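Local atomic coordinates of Beta/gama crystallin family protein (Methanosarcina acetivorans, PDB entry 3HZ2), a protein that binds calcium at two sites in its betagamma-crystallin domain, the part of the longer protein modelled here. Residues 3-8 with 43-48; 33-38 with 66-71; 51-56 with 78-83; 58-63 with 71-76. All coordinates share one frame; numbering follows the deposited sequence.

Starting at the N terminus, contact 1 closes the first long loop, bringing strand 4-8 against strand 45-48 and so one sheet of the domain against the other. Contact 2 opens inside that loop, at 33-38, and ends beyond it at 66-71, so the two cross. Contact 3 opens after contact 1 has closed and joins the loop at 51-56 to strand 80-83; it crosses contact 2. Nested within contact 3, contact 4 sets strand 56-60 against the loop 71-76, and it too crosses contact 2, with Ala71 belonging to both. Contacts 2 and 4 meet at one calcium ion, and contacts 2 and 3 at the other.

Contact 1 of 4, residues 3-8 with 43-48; sequences AEVIVY and GTWRFY
Ala3 and Gly43 start the two segments side by side, their CA atoms 4.4 Å apart, and from there the backbones fan out: strands 4-8 and 45-48 run in roughly the same direction at 37°, and by Val7 and Phe47 the CA atoms are 10.7 Å apart. The widening gap is filled from both sides. Val5 divides its methyls between two rings: CG1 sits between the backbone N and the carbonyl carbon (chi1 60°), which puts it over the Trp45 indole in a CH-pi contact, 3.5 Å from the centroid of the six-membered ring, while CG2, anti to the backbone N, goes to the edge of the Phe47 ring, 4.0 Å from CZ. This is the interior of a betagamma-crystallin domain, where two antiparallel sheets of Greek-key topology pack face to face, and Phe81 from strand 80-83 joins Trp45 and Phe47 in it. Ala3 CB packs 3.9 Å from Trp45 CZ2, and Ala3 C and Glu4 N lie at the edge of the indole in its plane. Trp45 NE1 gives its hydrogen to Ser42 O, which helps hold the indole's rotation. Further along the strands, Val7 CG1 reaches the edge of the Phe47 ring, 4.2 Å from CE2.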
loop_
_atom_site.group_PDB
_atom_site.type_symbol
_atom_site.label_atom_id
_atom_site.label_comp_id
_atom_site.label_asym_id
_atom_site.label_seq_id
_atom_site.Cartn_x
_atom_site.Cartn_y
_atom_site.Cartn_z
ATOM N N ALA A 3 11.656 8.111 0.443
ATOM C CA ALA A 3 10.292 7.601 0.346
ATOM C C ALA A 3 10.064 6.408 1.269
ATOM O O ALA A 3 10.898 5.507 1.362
ATOM C CB ALA A 3 9.983 7.214 -1.095
ATOM N N GLU A 4 8.928 6.408 1.957
ATOM C CA GLU A 4 8.599 5.323 2.869
ATOM C C GLU A 4 7.094 5.180 3.025
ATOM O O GLU A 4 6.372 6.168 3.086
ATOM C CB GLU A 4 9.229 5.570 4.238
ATOM C CG GLU A 4 8.937 4.475 5.249
ATOM C CD GLU A 4 9.597 4.729 6.587
ATOM O OE1 GLU A 4 9.578 3.819 7.443
ATOM O OE2 GLU A 4 10.133 5.841 6.785
ATOM N N VAL A 5 6.627 3.940 3.088
ATOM C CA VAL A 5 5.201 3.688 3.244
ATOM C C VAL A 5 5.003 2.461 4.117
ATOM O O VAL A 5 5.749 1.489 4.008
ATOM C CB VAL A 5 4.512 3.454 1.865
ATOM C CG1 VAL A 5 5.124 2.248 1.159
ATOM C CG2 VAL A 5 3.015 3.252 2.057
ATOM N N ILE A 6 4.016 2.523 5.006
ATOM C CA ILE A 6 3.712 1.393 5.867
ATOM C C ILE A 6 2.303 0.923 5.524
ATOM O O ILE A 6 1.357 1.713 5.497
ATOM C CB ILE A 6 3.775 1.767 7.366
ATOM C CG1 ILE A 6 5.080 2.510 7.668
ATOM C CG2 ILE A 6 3.714 0.494 8.214
ATOM C CD1 ILE A 6 5.257 2.882 9.128
ATOM N N VAL A 7 2.175 -0.365 5.235
ATOM C CA VAL A 7 0.887 -0.945 4.885
ATOM C C VAL A 7 0.421 -1.837 6.027
ATOM O O VAL A 7 1.234 -2.463 6.709
ATOM C CB VAL A 7 0.984 -1.767 3.582
ATOM C CG1 VAL A 7 1.286 -0.837 2.412
ATOM C CG2 VAL A 7 2.080 -2.829 3.707
ATOM N N TYR A 8 -0.889 -1.890 6.236
ATOM C CA TYR A 8 -1.442 -2.685 7.325
ATOM C C TYR A 8 -2.541 -3.636 6.895
ATOM O O TYR A 8 -3.318 -3.344 5.984
ATOM C CB TYR A 8 -1.992 -1.771 8.415
ATOM C CG TYR A 8 -1.002 -0.760 8.929
ATOM C CD1 TYR A 8 -0.701 0.389 8.195
ATOM C CD2 TYR A 8 -0.376 -0.938 10.162
ATOM C CE1 TYR A 8 0.195 1.337 8.678
ATOM C CE2 TYR A 8 0.522 0.006 10.657
ATOM C CZ TYR A 8 0.802 1.140 9.911
ATOM O OH TYR A 8 1.677 2.083 10.407
ATOM N N GLY A 43 7.168 10.617 0.039
ATOM C CA GLY A 43 7.169 10.190 -1.346
ATOM C C GLY A 43 5.769 9.854 -1.814
ATOM O O GLY A 43 4.821 9.877 -1.025
ATOM N N THR A 44 5.631 9.563 -3.102
ATOM C CA THR A 44 4.339 9.196 -3.662
ATOM C C THR A 44 4.452 7.739 -4.076
ATOM O O THR A 44 5.431 7.339 -4.708
ATOM C CB THR A 44 3.984 10.046 -4.891
ATOM O OG1 THR A 44 3.954 11.430 -4.518
ATOM C CG2 THR A 44 2.621 9.650 -5.432
ATOM N N TRP A 45 3.457 6.945 -3.705
ATOM C CA TRP A 45 3.477 5.528 -4.022
ATOM C C TRP A 45 2.288 5.083 -4.857
ATOM O O TRP A 45 1.164 5.550 -4.668
ATOM C CB TRP A 45 3.518 4.704 -2.736
ATOM C CG TRP A 45 4.775 4.885 -1.938
ATOM C CD1 TRP A 45 5.113 5.958 -1.165
ATOM C CD2 TRP A 45 5.859 3.959 -1.837
ATOM N NE1 TRP A 45 6.345 5.755 -0.585
ATOM C CE2 TRP A 45 6.824 4.535 -0.981
ATOM C CE3 TRP A 45 6.110 2.693 -2.389
ATOM C CZ2 TRP A 45 8.022 3.888 -0.660
ATOM C CZ3 TRP A 45 7.301 2.051 -2.072
ATOM C CH2 TRP A 45 8.244 2.651 -1.213
ATOM N N ARG A 46 2.554 4.165 -5.777
ATOM C CA ARG A 46 1.529 3.621 -6.653
ATOM C C ARG A 46 1.202 2.193 -6.242
ATOM O O ARG A 46 2.100 1.358 -6.104
ATOM C CB ARG A 46 2.018 3.642 -8.101
ATOM C CG ARG A 46 1.090 2.940 -9.071
ATOM C CD ARG A 46 1.494 3.243 -10.503
ATOM N NE ARG A 46 1.348 4.662 -10.807
ATOM C CZ ARG A 46 1.587 5.192 -12.001
ATOM N NH1 ARG A 46 1.984 4.413 -12.995
ATOM N NH2 ARG A 46 1.418 6.493 -12.203
ATOM N N PHE A 47 -0.085 1.917 -6.049
ATOM C CA PHE A 47 -0.532 0.591 -5.648
ATOM C C PHE A 47 -1.281 -0.083 -6.790
ATOM O O PHE A 47 -2.195 0.497 -7.368
ATOM C CB PHE A 47 -1.417 0.696 -4.401
ATOM C CG PHE A 47 -0.723 1.344 -3.236
ATOM C CD1 PHE A 47 -0.616 2.730 -3.156
ATOM C CD2 PHE A 47 -0.112 0.566 -2.256
ATOM C CE1 PHE A 47 0.095 3.335 -2.116
ATOM C CE2 PHE A 47 0.601 1.159 -1.214
ATOM C CZ PHE A 47 0.706 2.547 -1.146
ATOM N N TYR A 48 -0.875 -1.309 -7.106
ATOM C CA TYR A 48 -1.464 -2.086 -8.194
ATOM C C TYR A 48 -2.333 -3.221 -7.686
ATOM O O TYR A 48 -2.080 -3.781 -6.619
ATOM C CB TYR A 48 -0.356 -2.674 -9.067
ATOM C CG TYR A 48 0.327 -1.678 -9.971
ATOM C CD1 TYR A 48 -0.163 -1.424 -11.252
ATOM C CD2 TYR A 48 1.483 -1.011 -9.563
ATOM C CE1 TYR A 48 0.490 -0.533 -12.111
ATOM C CE2 TYR A 48 2.139 -0.122 -10.412
ATOM C CZ TYR A 48 1.638 0.108 -11.682
ATOM O OH TYR A 48 2.301 0.972 -12.529
#

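Contact 2 of 4, residues 33-38 with 66-71; sequences DKISSI and SSVESA. With CA (calcium ion), chain E; CA (calcium ion), chain F.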
loop_
_atom_site.group_PDB
_atom_site.type_symbol
_atom_site.label_atom_id
_atom_site.label_comp_id
_atom_site.label_asym_id
_atom_site.label_seq_id
_atom_site.Cartn_x
_atom_site.Cartn_y
_atom_site.Cartn_z
ATOM N N ASP A 33 -3.177 -9.078 -1.149
ATOM C CA ASP A 33 -4.625 -9.174 -1.029
ATOM C C ASP A 33 -5.126 -9.082 0.405
ATOM O O ASP A 33 -6.099 -9.744 0.771
ATOM C CB ASP A 33 -5.124 -10.469 -1.668
ATOM C CG ASP A 33 -4.994 -10.440 -3.162
ATOM O OD1 ASP A 33 -5.037 -9.318 -3.690
ATOM O OD2 ASP A 33 -4.859 -11.504 -3.801
ATOM N N LYS A 34 -4.466 -8.250 1.206
ATOM C CA LYS A 34 -4.850 -8.062 2.602
ATOM C C LYS A 34 -4.812 -6.605 3.069
ATOM O O LYS A 34 -5.446 -6.262 4.057
ATOM C CB LYS A 34 -3.923 -8.850 3.531
ATOM C CG LYS A 34 -3.864 -10.339 3.316
ATOM C CD LYS A 34 -2.978 -10.947 4.394
ATOM C CE LYS A 34 -2.659 -12.396 4.133
ATOM N NZ LYS A 34 -1.749 -12.914 5.187
ATOM N N ILE A 35 -4.066 -5.749 2.382
ATOM C CA ILE A 35 -3.942 -4.359 2.820
ATOM C C ILE A 35 -5.253 -3.580 2.932
ATOM O O ILE A 35 -6.025 -3.495 1.975
ATOM C CB ILE A 35 -2.952 -3.596 1.920
ATOM C CG1 ILE A 35 -1.567 -4.242 2.035
ATOM C CG2 ILE A 35 -2.889 -2.129 2.337
ATOM C CD1 ILE A 35 -0.565 -3.775 0.996
ATOM N N SER A 36 -5.482 -3.002 4.114
ATOM C CA SER A 36 -6.696 -2.239 4.401
ATOM C C SER A 36 -6.479 -0.816 4.895
ATOM O O SER A 36 -7.416 -0.019 4.936
ATOM C CB SER A 36 -7.543 -2.988 5.415
ATOM O OG SER A 36 -7.996 -4.192 4.847
ATOM N N SER A 37 -5.257 -0.506 5.306
ATOM C CA SER A 37 -4.934 0.845 5.748
ATOM C C SER A 37 -3.487 1.107 5.353
ATOM O O SER A 37 -2.688 0.175 5.232
ATOM C CB SER A 37 -5.158 1.010 7.263
ATOM O OG SER A 37 -4.420 0.079 8.023
ATOM N N ILE A 38 -3.156 2.373 5.129
ATOM C CA ILE A 38 -1.820 2.734 4.682
ATOM C C ILE A 38 -1.349 4.063 5.259
ATOM O O ILE A 38 -2.149 4.966 5.497
ATOM C CB ILE A 38 -1.787 2.874 3.135
ATOM C CG1 ILE A 38 -2.243 1.572 2.472
ATOM C CG2 ILE A 38 -0.384 3.266 2.670
ATOM C CD1 ILE A 38 -2.485 1.696 0.973
ATOM N N SER A 66 -6.779 5.548 6.959
ATOM C CA SER A 66 -7.285 4.557 7.905
ATOM C C SER A 66 -8.042 3.431 7.213
ATOM O O SER A 66 -8.219 2.351 7.775
ATOM C CB SER A 66 -8.181 5.236 8.941
ATOM O OG SER A 66 -9.250 5.922 8.317
ATOM N N SER A 67 -8.497 3.700 5.995
ATOM C CA SER A 67 -9.209 2.721 5.181
ATOM C C SER A 67 -8.784 2.957 3.733
ATOM O O SER A 67 -8.910 4.069 3.229
ATOM C CB SER A 67 -10.720 2.913 5.302
ATOM O OG SER A 67 -11.398 2.118 4.344
ATOM N N VAL A 68 -8.277 1.927 3.065
ATOM C CA VAL A 68 -7.841 2.091 1.677
ATOM C C VAL A 68 -8.971 2.587 0.781
ATOM O O VAL A 68 -8.735 3.279 -0.205
ATOM C CB VAL A 68 -7.281 0.773 1.090
ATOM C CG1 VAL A 68 -5.950 0.438 1.748
ATOM C CG2 VAL A 68 -8.269 -0.357 1.298
ATOM N N GLU A 69 -10.202 2.243 1.128
ATOM C CA GLU A 69 -11.326 2.680 0.319
ATOM C C GLU A 69 -11.459 4.196 0.291
ATOM O O GLU A 69 -12.048 4.751 -0.633
ATOM C CB GLU A 69 -12.606 2.020 0.812
ATOM C CG GLU A 69 -12.569 0.516 0.603
ATOM C CD GLU A 69 -13.817 -0.169 1.079
ATOM O OE1 GLU A 69 -14.891 0.054 0.475
ATOM O OE2 GLU A 69 -13.719 -0.929 2.064
ATOM N N SER A 70 -10.897 4.869 1.293
ATOM C CA SER A 70 -10.946 6.327 1.332
ATOM C C SER A 70 -10.011 6.838 0.241
ATOM O O SER A 70 -10.102 7.987 -0.195
ATOM C CB SER A 70 -10.494 6.855 2.699
ATOM O OG SER A 70 -9.102 6.666 2.898
ATOM N N ALA A 71 -9.106 5.965 -0.196
ATOM C CA ALA A 71 -8.157 6.300 -1.248
ATOM C C ALA A 71 -8.665 5.740 -2.575
ATOM O O ALA A 71 -7.935 5.710 -3.568
ATOM C CB ALA A 71 -6.791 5.716 -0.923
HETATM CA CA CA E . -7.622 -6.600 5.288
HETATM CA CA CA F . -5.069 -8.295 -5.938
HETATM O O HOH W 1 -10.250 -6.090 5.432
HETATM O O HOH W 2 -7.215 -9.141 5.269
HETATM O O HOH W 3 -8.489 -7.335 7.715
HETATM O O HOH W 4 -7.792 -8.755 -6.046
HETATM O O HOH W 5 -4.639 -10.700 -7.265
#
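The carbonyl oxygen of Ser36 is gripped twice by the backbone of 66-71: Val68 N donates to it at 2.8 Å, and Ser67 CA offers a C-H at 3.3 Å from the same Ser36 O. Ser36 and Ser37 form a classic beta bulge opposite Tyr8 of strand 4-8. Val68 begins a short 3-10 turn and leans onto the bulge; its CG1, anti to the carbonyl carbon with chi1 at -70°, lies 3.4 Å from Ser36 C and also touches Ile38 CD1 at 3.8 Å and Ile35 CG2 at 4.0 Å, crossing both isoleucines at about a right angle. Cutting Val68 back to an alanine removes both methyls and would probably open a gap between the turn and the two isoleucines. Ser37 CB rests against Ser66 O, while Ser37 OG bonds to His10 O. Residues 33-37 form most of the N/D-N/D-X-X-S/T-S calcium motif of the family, and they serve two ions. Asp33 OD1 binds one calcium at 2.5 Å; Lys34 O and Ser36 OG bind the other, where Glu9 O and Asn76 OD1 join them. Ser36 OG also hydrogen-bonds to Asp75 OD1, so its hydroxyl sits between metal and carboxylate; the calcium would probably polarise it and strengthen that bond.

Contact 3 of 4, residues 51-56 with 78-83; sequences INYGGR and ISSFRQ. With CA (calcium ion), chain F.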
loop_
_atom_site.group_PDB
_atom_site.type_symbol
_atom_site.label_atom_id
_atom_site.label_comp_id
_atom_site.label_asym_id
_atom_site.label_seq_id
_atom_site.Cartn_x
_atom_site.Cartn_y
_atom_site.Cartn_z
ATOM N N ILE A 51 0.026 -8.630 -8.832
ATOM C CA ILE A 51 1.450 -8.684 -8.522
ATOM C C ILE A 51 2.227 -8.203 -9.742
ATOM O O ILE A 51 1.677 -8.108 -10.843
ATOM C CB ILE A 51 1.929 -10.111 -8.155
ATOM C CG1 ILE A 51 1.719 -11.056 -9.336
ATOM C CG2 ILE A 51 1.189 -10.614 -6.921
ATOM C CD1 ILE A 51 2.370 -12.406 -9.138
ATOM N N ASN A 52 3.497 -7.887 -9.541
ATOM C CA ASN A 52 4.347 -7.414 -10.625
ATOM C C ASN A 52 3.769 -6.202 -11.341
ATOM O O ASN A 52 3.865 -6.082 -12.562
ATOM C CB ASN A 52 4.598 -8.545 -11.623
ATOM C CG ASN A 52 5.393 -9.675 -11.014
ATOM O OD1 ASN A 52 6.403 -9.441 -10.357
ATOM N ND2 ASN A 52 4.947 -10.910 -11.235
ATOM N N TYR A 53 3.151 -5.316 -10.566
ATOM C CA TYR A 53 2.579 -4.079 -11.084
ATOM C C TYR A 53 1.589 -4.270 -12.229
ATOM O O TYR A 53 1.668 -3.601 -13.265
ATOM C CB TYR A 53 3.724 -3.151 -11.493
ATOM C CG TYR A 53 4.821 -3.140 -10.448
ATOM C CD1 TYR A 53 6.121 -3.537 -10.764
ATOM C CD2 TYR A 53 4.540 -2.812 -9.119
ATOM C CE1 TYR A 53 7.111 -3.613 -9.780
ATOM C CE2 TYR A 53 5.522 -2.886 -8.130
ATOM C CZ TYR A 53 6.802 -3.289 -8.468
ATOM O OH TYR A 53 7.773 -3.389 -7.496
ATOM N N GLY A 54 0.640 -5.179 -12.028
ATOM C CA GLY A 54 -0.358 -5.433 -13.049
ATOM C C GLY A 54 -1.728 -4.896 -12.676
ATOM O O GLY A 54 -2.008 -4.623 -11.501
ATOM N N GLY A 55 -2.583 -4.737 -13.682
ATOM C CA GLY A 55 -3.927 -4.239 -13.452
ATOM C C GLY A 55 -4.043 -2.757 -13.153
ATOM O O GLY A 55 -3.137 -1.971 -13.427
ATOM N N ARG A 56 -5.181 -2.378 -12.580
ATOM C CA ARG A 56 -5.457 -0.992 -12.234
ATOM C C ARG A 56 -4.559 -0.525 -11.098
ATOM O O ARG A 56 -4.059 -1.336 -10.321
ATOM C CB ARG A 56 -6.923 -0.852 -11.828
ATOM C CG ARG A 56 -7.895 -1.125 -12.962
ATOM C CD ARG A 56 -9.321 -1.242 -12.449
ATOM N NE ARG A 56 -9.536 -2.496 -11.735
ATOM C CZ ARG A 56 -10.677 -2.829 -11.141
ATOM N NH1 ARG A 56 -11.708 -1.995 -11.172
ATOM N NH2 ARG A 56 -10.791 -3.998 -10.524
ATOM N N ILE A 78 -4.779 -4.930 -2.964
ATOM C CA ILE A 78 -3.441 -4.530 -3.390
ATOM C C ILE A 78 -2.534 -5.753 -3.492
ATOM O O ILE A 78 -2.527 -6.601 -2.602
ATOM C CB ILE A 78 -2.833 -3.507 -2.406
ATOM C CG1 ILE A 78 -3.644 -2.208 -2.468
ATOM C CG2 ILE A 78 -1.357 -3.262 -2.740
ATOM C CD1 ILE A 78 -3.265 -1.188 -1.424
ATOM N N SER A 79 -1.778 -5.853 -4.585
ATOM C CA SER A 79 -0.878 -6.987 -4.775
ATOM C C SER A 79 0.562 -6.592 -5.064
ATOM O O SER A 79 1.443 -7.446 -5.131
ATOM C CB SER A 79 -1.395 -7.895 -5.888
ATOM O OG SER A 79 -2.536 -8.598 -5.441
ATOM N N SER A 80 0.797 -5.298 -5.246
ATOM C CA SER A 80 2.141 -4.793 -5.488
ATOM C C SER A 80 2.113 -3.279 -5.425
ATOM O O SER A 80 1.070 -2.660 -5.617
ATOM C CB SER A 80 2.680 -5.255 -6.854
ATOM O OG SER A 80 1.907 -4.750 -7.932
ATOM N N PHE A 81 3.253 -2.681 -5.112
ATOM C CA PHE A 81 3.332 -1.230 -5.055
ATOM C C PHE A 81 4.768 -0.765 -5.182
ATOM O O PHE A 81 5.701 -1.475 -4.803
ATOM C CB PHE A 81 2.668 -0.680 -3.772
ATOM C CG PHE A 81 3.234 -1.223 -2.481
ATOM C CD1 PHE A 81 4.386 -0.678 -1.918
ATOM C CD2 PHE A 81 2.586 -2.254 -1.808
ATOM C CE1 PHE A 81 4.883 -1.152 -0.705
ATOM C CE2 PHE A 81 3.073 -2.737 -0.595
ATOM C CZ PHE A 81 4.222 -2.185 -0.042
ATOM N N ARG A 82 4.941 0.422 -5.751
ATOM C CA ARG A 82 6.267 0.980 -5.941
ATOM C C ARG A 82 6.237 2.493 -5.911
ATOM O O ARG A 82 5.182 3.119 -6.047
ATOM C CB ARG A 82 6.856 0.508 -7.273
ATOM C CG ARG A 82 6.041 0.902 -8.493
ATOM C CD ARG A 82 6.704 0.388 -9.762
ATOM N NE ARG A 82 5.816 0.457 -10.920
ATOM C CZ ARG A 82 6.101 -0.065 -12.111
ATOM N NH1 ARG A 82 7.256 -0.693 -12.302
ATOM N NH2 ARG A 82 5.231 0.032 -13.109
ATOM N N GLN A 83 7.416 3.072 -5.735
ATOM C CA GLN A 83 7.572 4.513 -5.674
ATOM C C GLN A 83 7.482 5.116 -7.073
ATOM O O GLN A 83 7.898 4.497 -8.054
ATOM C CB GLN A 83 8.932 4.841 -5.062
ATOM C CG GLN A 83 9.076 6.263 -4.571
ATOM C CD GLN A 83 10.510 6.593 -4.213
ATOM O OE1 GLN A 83 11.233 5.758 -3.660
ATOM N NE2 GLN A 83 10.930 7.816 -4.519
HETATM CA CA CA F . -5.069 -8.295 -5.938
HETATM O O HOH W 4 -7.792 -8.755 -6.046
HETATM O O HOH W 5 -4.639 -10.700 -7.265
#
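Arg82 lays its side chain across one face of the Tyr53 ring. CD stands 3.7 Å from the ring centroid, almost straight above it, and beyond it the guanidinium turns flat against the ring, planes 12° apart and centres 4.1 Å apart. CZ is off-centre, so the cation-pi contact falls toward CG and CD1. The extended run from CG to NE gives the arginine this reach, and its NH2 hydrogen-bonds to Tyr48 OH. Phe81 O lies at another part of the tyrosine, near the ring plane and 3.6 Å from Tyr53 CE2. Without the Tyr53 ring, as with a serine here, the Arg82 guanidinium would probably lose its stacking surface and be freer to swing. Residues 51-56 belong to the folded hairpin of a crystallin Greek key, with the family's aromatic-X-glycine signature at Tyr53 and Gly55 and its serine at Ser80. Ser80 OG accepts the backbone N-H of Tyr53 at 3.0 Å and also bonds to Tyr50 O, tying the folded loop down on strand 80-83. Ser79 and Ser80 make a classic beta bulge across from Tyr48. Ile51 CG2 packs 3.6 Å from Ser79 O, and Ser79 OG, hydrogen-bonded to Asn32 OD1, binds calcium at 2.6 Å together with Asp33 OD1, Glu49 O and Ser77 O.

Contact 4 of 4, residues 58-63 with 71-76; sequences WDLGPG and AGIPDN. With CA (calcium ion), chain E.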
loop_
_atom_site.group_PDB
_atom_site.type_symbol
_atom_site.label_atom_id
_atom_site.label_comp_id
_atom_site.label_asym_id
_atom_site.label_seq_id
_atom_site.Cartn_x
_atom_site.Cartn_y
_atom_site.Cartn_z
ATOM N N TRP A 58 -3.529 2.991 -8.204
ATOM C CA TRP A 58 -3.930 4.191 -7.478
ATOM C C TRP A 58 -2.673 4.836 -6.898
ATOM O O TRP A 58 -1.837 4.151 -6.309
ATOM C CB TRP A 58 -4.890 3.808 -6.348
ATOM C CG TRP A 58 -6.142 3.140 -6.837
ATOM C CD1 TRP A 58 -7.304 3.752 -7.206
ATOM C CD2 TRP A 58 -6.339 1.737 -7.062
ATOM N NE1 TRP A 58 -8.212 2.820 -7.648
ATOM C CE2 TRP A 58 -7.646 1.575 -7.571
ATOM C CE3 TRP A 58 -5.535 0.603 -6.886
ATOM C CZ2 TRP A 58 -8.173 0.321 -7.906
ATOM C CZ3 TRP A 58 -6.057 -0.646 -7.220
ATOM C CH2 TRP A 58 -7.366 -0.774 -7.724
ATOM N N ASP A 59 -2.539 6.148 -7.068
ATOM C CA ASP A 59 -1.371 6.863 -6.562
ATOM C C ASP A 59 -1.694 7.635 -5.292
ATOM O O ASP A 59 -2.599 8.469 -5.275
ATOM C CB ASP A 59 -0.828 7.819 -7.623
ATOM C CG ASP A 59 -0.381 7.100 -8.886
ATOM O OD1 ASP A 59 0.004 5.914 -8.798
ATOM O OD2 ASP A 59 -0.398 7.728 -9.964
ATOM N N LEU A 60 -0.947 7.354 -4.229
ATOM C CA LEU A 60 -1.164 8.013 -2.950
ATOM C C LEU A 60 0.040 8.825 -2.498
ATOM O O LEU A 60 1.163 8.325 -2.462
ATOM C CB LEU A 60 -1.497 6.977 -1.872
ATOM C CG LEU A 60 -2.667 6.028 -2.137
ATOM C CD1 LEU A 60 -2.857 5.121 -0.928
ATOM C CD2 LEU A 60 -3.932 6.819 -2.412
ATOM N N GLY A 61 -0.210 10.082 -2.151
ATOM C CA GLY A 61 0.852 10.947 -1.679
ATOM C C GLY A 61 0.931 10.912 -0.162
ATOM O O GLY A 61 0.148 10.208 0.486
ATOM N N PRO A 62 1.863 11.665 0.437
ATOM C CA PRO A 62 2.027 11.705 1.893
ATOM C C PRO A 62 0.716 11.908 2.639
ATOM O O PRO A 62 -0.079 12.782 2.301
ATOM C CB PRO A 62 2.994 12.867 2.095
ATOM C CG PRO A 62 3.854 12.778 0.872
ATOM C CD PRO A 62 2.833 12.559 -0.219
ATOM N N GLY A 63 0.501 11.088 3.660
ATOM C CA GLY A 63 -0.713 11.188 4.445
ATOM C C GLY A 63 -1.104 9.832 4.991
ATOM O O GLY A 63 -0.427 8.831 4.735
ATOM N N ALA A 71 -9.106 5.965 -0.196
ATOM C CA ALA A 71 -8.157 6.300 -1.248
ATOM C C ALA A 71 -8.665 5.740 -2.575
ATOM O O ALA A 71 -7.935 5.710 -3.568
ATOM C CB ALA A 71 -6.791 5.716 -0.923
ATOM N N GLY A 72 -9.918 5.293 -2.576
ATOM C CA GLY A 72 -10.518 4.746 -3.782
ATOM C C GLY A 72 -10.052 3.343 -4.129
ATOM O O GLY A 72 -10.355 2.829 -5.202
ATOM N N ILE A 73 -9.326 2.715 -3.213
ATOM C CA ILE A 73 -8.806 1.370 -3.434
ATOM C C ILE A 73 -9.707 0.303 -2.815
ATOM O O ILE A 73 -10.102 0.410 -1.657
ATOM C CB ILE A 73 -7.399 1.226 -2.813
ATOM C CG1 ILE A 73 -6.472 2.302 -3.378
ATOM C CG2 ILE A 73 -6.846 -0.166 -3.083
ATOM C CD1 ILE A 73 -5.132 2.390 -2.663
ATOM N N PRO A 74 -10.048 -0.741 -3.585
ATOM C CA PRO A 74 -10.902 -1.797 -3.032
ATOM C C PRO A 74 -10.160 -2.514 -1.903
ATOM O O PRO A 74 -8.943 -2.695 -1.966
ATOM C CB PRO A 74 -11.170 -2.698 -4.240
ATOM C CG PRO A 74 -9.975 -2.463 -5.129
ATOM C CD PRO A 74 -9.752 -0.983 -5.008
ATOM N N ASP A 75 -10.885 -2.915 -0.870
ATOM C CA ASP A 75 -10.260 -3.579 0.268
ATOM C C ASP A 75 -9.696 -4.955 -0.088
ATOM O O ASP A 75 -10.246 -5.657 -0.935
ATOM C CB ASP A 75 -11.272 -3.700 1.412
ATOM C CG ASP A 75 -10.623 -4.100 2.719
ATOM O OD1 ASP A 75 -9.478 -3.665 2.963
ATOM O OD2 ASP A 75 -11.260 -4.832 3.504
ATOM N N ASN A 76 -8.586 -5.321 0.550
ATOM C CA ASN A 76 -7.938 -6.617 0.325
ATOM C C ASN A 76 -7.630 -6.897 -1.137
ATOM O O ASN A 76 -7.775 -8.032 -1.594
ATOM C CB ASN A 76 -8.822 -7.750 0.858
ATOM C CG ASN A 76 -9.093 -7.615 2.326
ATOM O OD1 ASN A 76 -8.338 -6.958 3.019
ATOM N ND2 ASN A 76 -10.157 -8.241 2.814
HETATM CA CA CA E . -7.622 -6.600 5.288
HETATM O O HOH W 6 -10.673 2.026 -8.073
HETATM O O HOH W 1 -10.250 -6.090 5.432
HETATM O O HOH W 2 -7.215 -9.141 5.269
HETATM O O HOH W 3 -8.489 -7.335 7.715
#
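Trp58 presents one face of its indole to the loop 71-76, and Ile73 crosses it at a slant. Ile73 CG1 lies over that face but offset toward its rim, 3.6 Å from Trp58 CG, with the carbonyl carbon of Gly72 over the ring too. Pro74 meets the far end of the indole obliquely, CD 3.5 Å from Trp58 CZ2. At the pyrrole side a water sits in the ring plane and accepts from Trp58 NE1 at 2.6 Å, then donates to Gly72 O at 3.0 Å. It thereby joins two groups that lie close together but at too poor an angle to bond directly. These residues connect the edge strand 56-60 of the three-stranded sheet to the long loop that leads into strand 80-83, within the second Greek key of the domain. Ile73 is extended at its end, CD1 anti to CA (chi2 170°), which carries it past the tryptophan, and its CD1 meets Leu60 CD1 tip to tip at 4.0 Å. The other leucine methyl is pressed close to Ala71, with Leu60 CD2 and Ala71 CB 3.4 Å apart, tighter than usual carbon packing. Val68 and Ile78 also touch Ile73. Further along the loop Asn76 OD1 binds calcium at 2.4 Å, and Asp75 OD2 accepts a hydrogen bond from a water of the same ion.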